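Local coordinates for long form salivary protein D7L (Phlebotomus duboscqi, PDB 6MT7) that binds and sequesters cysteinyl leukotrienes and a thromboxane A2 analogue, helping female sand flies to take blood and inhibiting collagen-induced platelet aggregation, at residues A[208-211]-A[212-216]; A[221-224]-A[225-229]. One frame throughout, in Å; residues are numbered along the deposited sequence.

Contact 1 (A[208-211]-A[212-216])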
# COMPACT_ATOMS: atom_id res chain seq x y z
N THR A 208 -11.32 -4.45 -16.25
CA THR A 208 -11.70 -3.12 -16.74
C THR A 208 -10.70 -2.07 -16.27
O THR A 208 -10.29 -1.21 -17.06
CB THR A 208 -13.12 -2.78 -16.30
OG1 THR A 208 -14.00 -3.84 -16.70
CG2 THR A 208 -13.59 -1.48 -16.94
N MSE A 209 -10.26 -2.14 -15.02
CA MSE A 209 -9.22 -1.22 -14.54
C MSE A 209 -7.93 -1.37 -15.33
O MSE A 209 -7.33 -0.37 -15.75
CB MSE A 209 -8.95 -1.42 -13.04
CG MSE A 209 -10.15 -1.05 -12.17
SE MSE A 209 -10.34 0.90 -12.06
CE MSE A 209 -8.56 1.30 -11.46
N TYR A 210 -7.50 -2.61 -15.51
CA TYR A 210 -6.27 -2.88 -16.25
C TYR A 210 -6.34 -2.29 -17.65
O TYR A 210 -5.45 -1.54 -18.07
CB TYR A 210 -6.02 -4.39 -16.29
CG TYR A 210 -4.72 -4.82 -16.94
CD1 TYR A 210 -4.59 -4.84 -18.33
CD2 TYR A 210 -3.63 -5.21 -16.17
CE1 TYR A 210 -3.39 -5.22 -18.93
CE2 TYR A 210 -2.44 -5.61 -16.76
CZ TYR A 210 -2.33 -5.61 -18.14
OH TYR A 210 -1.15 -6.00 -18.71
N ASN A 211 -7.39 -2.63 -18.40
CA ASN A 211 -7.50 -2.19 -19.79
C ASN A 211 -7.65 -0.68 -19.88
O ASN A 211 -7.15 -0.06 -20.83
CB ASN A 211 -8.67 -2.88 -20.47
CG ASN A 211 -8.44 -4.37 -20.63
OD1 ASN A 211 -7.30 -4.81 -20.77
ND2 ASN A 211 -9.51 -5.15 -20.60
N CYS A 212 -8.32 -0.07 -18.90
CA CYS A 212 -8.52 1.38 -18.92
C CYS A 212 -7.21 2.12 -18.66
O CYS A 212 -6.91 3.11 -19.35
CB CYS A 212 -9.58 1.78 -17.89
SG CYS A 212 -9.90 3.56 -17.81
N VAL A 213 -6.43 1.67 -17.68
CA VAL A 213 -5.15 2.31 -17.42
C VAL A 213 -4.23 2.15 -18.62
O VAL A 213 -3.57 3.11 -19.05
CB VAL A 213 -4.51 1.73 -16.13
CG1 VAL A 213 -3.05 2.19 -16.00
CG2 VAL A 213 -5.31 2.15 -14.89
N GLU A 214 -4.20 0.96 -19.21
CA GLU A 214 -3.32 0.72 -20.35
C GLU A 214 -3.72 1.58 -21.54
O GLU A 214 -2.85 2.03 -22.30
CB GLU A 214 -3.35 -0.76 -20.73
CG GLU A 214 -2.30 -1.15 -21.75
CD GLU A 214 -2.21 -2.65 -21.95
OE1 GLU A 214 -3.27 -3.30 -22.08
OE2 GLU A 214 -1.08 -3.18 -21.95
N LYS A 215 -5.02 1.83 -21.71
CA LYS A 215 -5.46 2.69 -22.80
C LYS A 215 -4.96 4.12 -22.62
O LYS A 215 -4.61 4.79 -23.59
CB LYS A 215 -6.99 2.65 -22.91
CG LYS A 215 -7.54 3.42 -24.10
CD LYS A 215 -8.36 2.51 -25.01
CE LYS A 215 -8.90 3.27 -26.22
NZ LYS A 215 -8.12 2.99 -27.45
N HIS A 216 -4.92 4.60 -21.37
CA HIS A 216 -4.45 5.96 -21.13
C HIS A 216 -2.95 6.08 -21.37
O HIS A 216 -2.49 7.06 -21.97
CB HIS A 216 -4.81 6.41 -19.71
CG HIS A 216 -6.26 6.70 -19.53
ND1 HIS A 216 -6.92 7.67 -20.26
CD2 HIS A 216 -7.18 6.17 -18.70
CE1 HIS A 216 -8.19 7.71 -19.89
NE2 HIS A 216 -8.37 6.81 -18.94

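Contact 2 (A[221-224]-A[225-229])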
# COMPACT_ATOMS: atom_id res chain seq x y z
N LEU A 221 1.69 0.39 -16.86
CA LEU A 221 1.68 -0.89 -16.18
C LEU A 221 2.97 -1.66 -16.44
O LEU A 221 3.40 -2.44 -15.59
CB LEU A 221 0.46 -1.71 -16.60
CG LEU A 221 -0.90 -1.12 -16.21
CD1 LEU A 221 -2.02 -2.08 -16.60
CD2 LEU A 221 -0.96 -0.78 -14.72
N LYS A 222 3.61 -1.44 -17.60
CA LYS A 222 4.92 -2.04 -17.82
C LYS A 222 5.93 -1.53 -16.79
O LYS A 222 6.75 -2.30 -16.29
CB LYS A 222 5.42 -1.74 -19.24
CG LYS A 222 4.58 -2.36 -20.34
CD LYS A 222 5.39 -2.49 -21.63
CE LYS A 222 4.63 -3.23 -22.72
NZ LYS A 222 4.11 -2.28 -23.74
N ILE A 223 5.87 -0.24 -16.46
CA ILE A 223 6.78 0.33 -15.48
C ILE A 223 6.53 -0.27 -14.10
O ILE A 223 7.48 -0.63 -13.39
CB ILE A 223 6.66 1.87 -15.47
CG1 ILE A 223 7.17 2.45 -16.80
CG2 ILE A 223 7.43 2.46 -14.29
CD1 ILE A 223 6.92 3.92 -16.94
N LEU A 224 5.26 -0.41 -13.70
CA LEU A 224 4.97 -1.09 -12.44
C LEU A 224 5.49 -2.52 -12.44
O LEU A 224 6.02 -3.00 -11.43
CB LEU A 224 3.47 -1.09 -12.15
CG LEU A 224 2.83 0.21 -11.70
CD1 LEU A 224 1.35 -0.04 -11.35
CD2 LEU A 224 3.59 0.83 -10.52
N ASP A 225 5.34 -3.23 -13.56
CA ASP A 225 5.83 -4.60 -13.61
C ASP A 225 7.34 -4.64 -13.48
O ASP A 225 7.89 -5.47 -12.75
CB ASP A 225 5.36 -5.28 -14.89
CG ASP A 225 5.61 -6.77 -14.88
OD1 ASP A 225 5.35 -7.41 -13.84
OD2 ASP A 225 6.07 -7.30 -15.92
N ASN A 226 8.03 -3.71 -14.15
CA ASN A 226 9.49 -3.63 -14.07
C ASN A 226 9.95 -3.29 -12.66
O ASN A 226 10.99 -3.80 -12.20
CB ASN A 226 9.97 -2.60 -15.09
CG ASN A 226 11.43 -2.24 -14.93
OD1 ASN A 226 11.79 -1.36 -14.13
ND2 ASN A 226 12.29 -2.88 -15.71
N GLN A 227 9.18 -2.48 -11.93
CA GLN A 227 9.49 -2.16 -10.54
C GLN A 227 9.09 -3.25 -9.56
O GLN A 227 9.50 -3.19 -8.40
CB GLN A 227 8.78 -0.87 -10.11
CG GLN A 227 9.26 0.37 -10.80
CD GLN A 227 8.40 1.57 -10.49
OE1 GLN A 227 7.33 1.44 -9.87
NE2 GLN A 227 8.85 2.74 -10.91
N SER A 228 8.30 -4.23 -10.00
CA SER A 228 7.60 -5.11 -9.06
C SER A 228 8.42 -6.17 -8.33
O SER A 228 7.91 -6.70 -7.33
CB SER A 228 6.43 -5.80 -9.79
OG SER A 228 6.86 -6.81 -10.71
N PRO A 229 9.63 -6.55 -8.75
CA PRO A 229 10.35 -7.56 -7.95
C PRO A 229 10.48 -7.18 -6.49
O PRO A 229 10.30 -8.04 -5.61
CB PRO A 229 11.70 -7.68 -8.66
CG PRO A 229 11.38 -7.37 -10.08
CD PRO A 229 10.39 -6.24 -9.99

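Contact 1 (A[208-211]-A[212-216])
Cys212 opens the second half of this helical stretch by giving its N-H to Thr208 O, 2.9 Å from N to O, the first of four i to i+4 bonds that join 208-211 to 212-215. The helix belongs to the mostly helical, disulfide-linked fold of a D7 protein, a member of the odorant-binding PBP/GOBP family. The CB of Cys212 also rests on that carbonyl, with CB 3.2 Å from Thr208 O. With SG anti to the backbone N (chi1 179°), the sulfur is set beside its own carbonyl carbon and bonds to Cys193, tying this helix to helix 187-196.

Val213 comes next. Its N reaches Met209 O at 2.9 Å, in the straightest of the four bonds, 168° at the hydrogen. The CG2 branch, 3.3 Å from the same Met209 O, lies against the acceptor, while selenomethionine Met209 sends its own side chain off to Phe190 and Cys193.

At Glu214 the backbone N bonds to Tyr210 O, and here two side chains meet as well. The carboxylate runs obliquely past the phenol, the two planes nearly perpendicular at 83°, in a van der Waals approach whose closest pair is Glu214 OE1 and Tyr210 CE1, 3.7 Å apart. His158 stacks on the same ring.

Lys215 follows with its N 3.0 Å from Asn211 O. Before the chain bends away, Lys215 CB sits 3.4 Å from that same Asn211 O.

Contact 2 (A[221-224]-A[225-229])
Gln227 folds its side chain back over the preceding turn of helix, against Ile223 and Leu224. Its CB lies 3.5 Å from Ile223 O, the oxygen that also accepts the backbone N-H of Gln227. CG comes closer still, 3.3 Å from Ile223 O, because chi1 of -67° turns it beside the backbone N instead of the carbonyl carbon. From CG the chain is extended, and CD passes 4.0 Å from Ile223 CG2. The amide then divides its contacts between two aliphatic neighbours: NE2 is 3.7 Å from Ile223 CG2, whereas OE1 is 3.8 Å from Leu224 CD2. Gln227 and Ile223 run side by side in the same direction; Leu224 is crossed at a slant.

All this takes place on the last turns of helix 220-227, the C-terminal helix of this D7 odorant-binding-family protein. Asp225 N, Asn226 N and Gln227 N bond to the carbonyls of Leu221, Lys222 and Ile223, in the i to i+4 pattern. At Ser228 the pattern changes: its N-H goes to Asp225 O, three residues back, and Ser228 OG donates to the same oxygen at 2.6 Å, so Asp225 O takes two donors from one residue. The chi1 of 72° makes this possible, placing OG between the backbone N and the carbonyl carbon.

Ser228 OG in turn accepts from Ile140 N, and Asp225 OD2 is hydrogen-bonded to Ser141 OG; these two bonds pin the helix end to the chain at 140-141. Lys139 adds a long, weak ion pair to Asp225 OD2. Pro229 pairs by backbone hydrogen bonding with Gly137, next to Lys136, a thromboxane A2 site by similarity.

Contact 1 comes first along the chain, on helix 203-216, and contact 2 follows on the next helix, 220-227; their centres are 15 Å apart, on the same side of the chain's centre. Leu221 joins them: its CD1 meets Tyr210 CD2 at 3.6 Å and its CD2 meets Val213 CG1 at 3.8 Å, so the two helices pack directly against one another through aliphatic and aromatic groups. Contact 1 lies away from the annotated ligand sites. From this packing the last helix runs toward Lys136, which probably binds thromboxane A2 and leukotriene C4; the side chain of Ser228 in contact 2 is about 10 Å from that of Lys136.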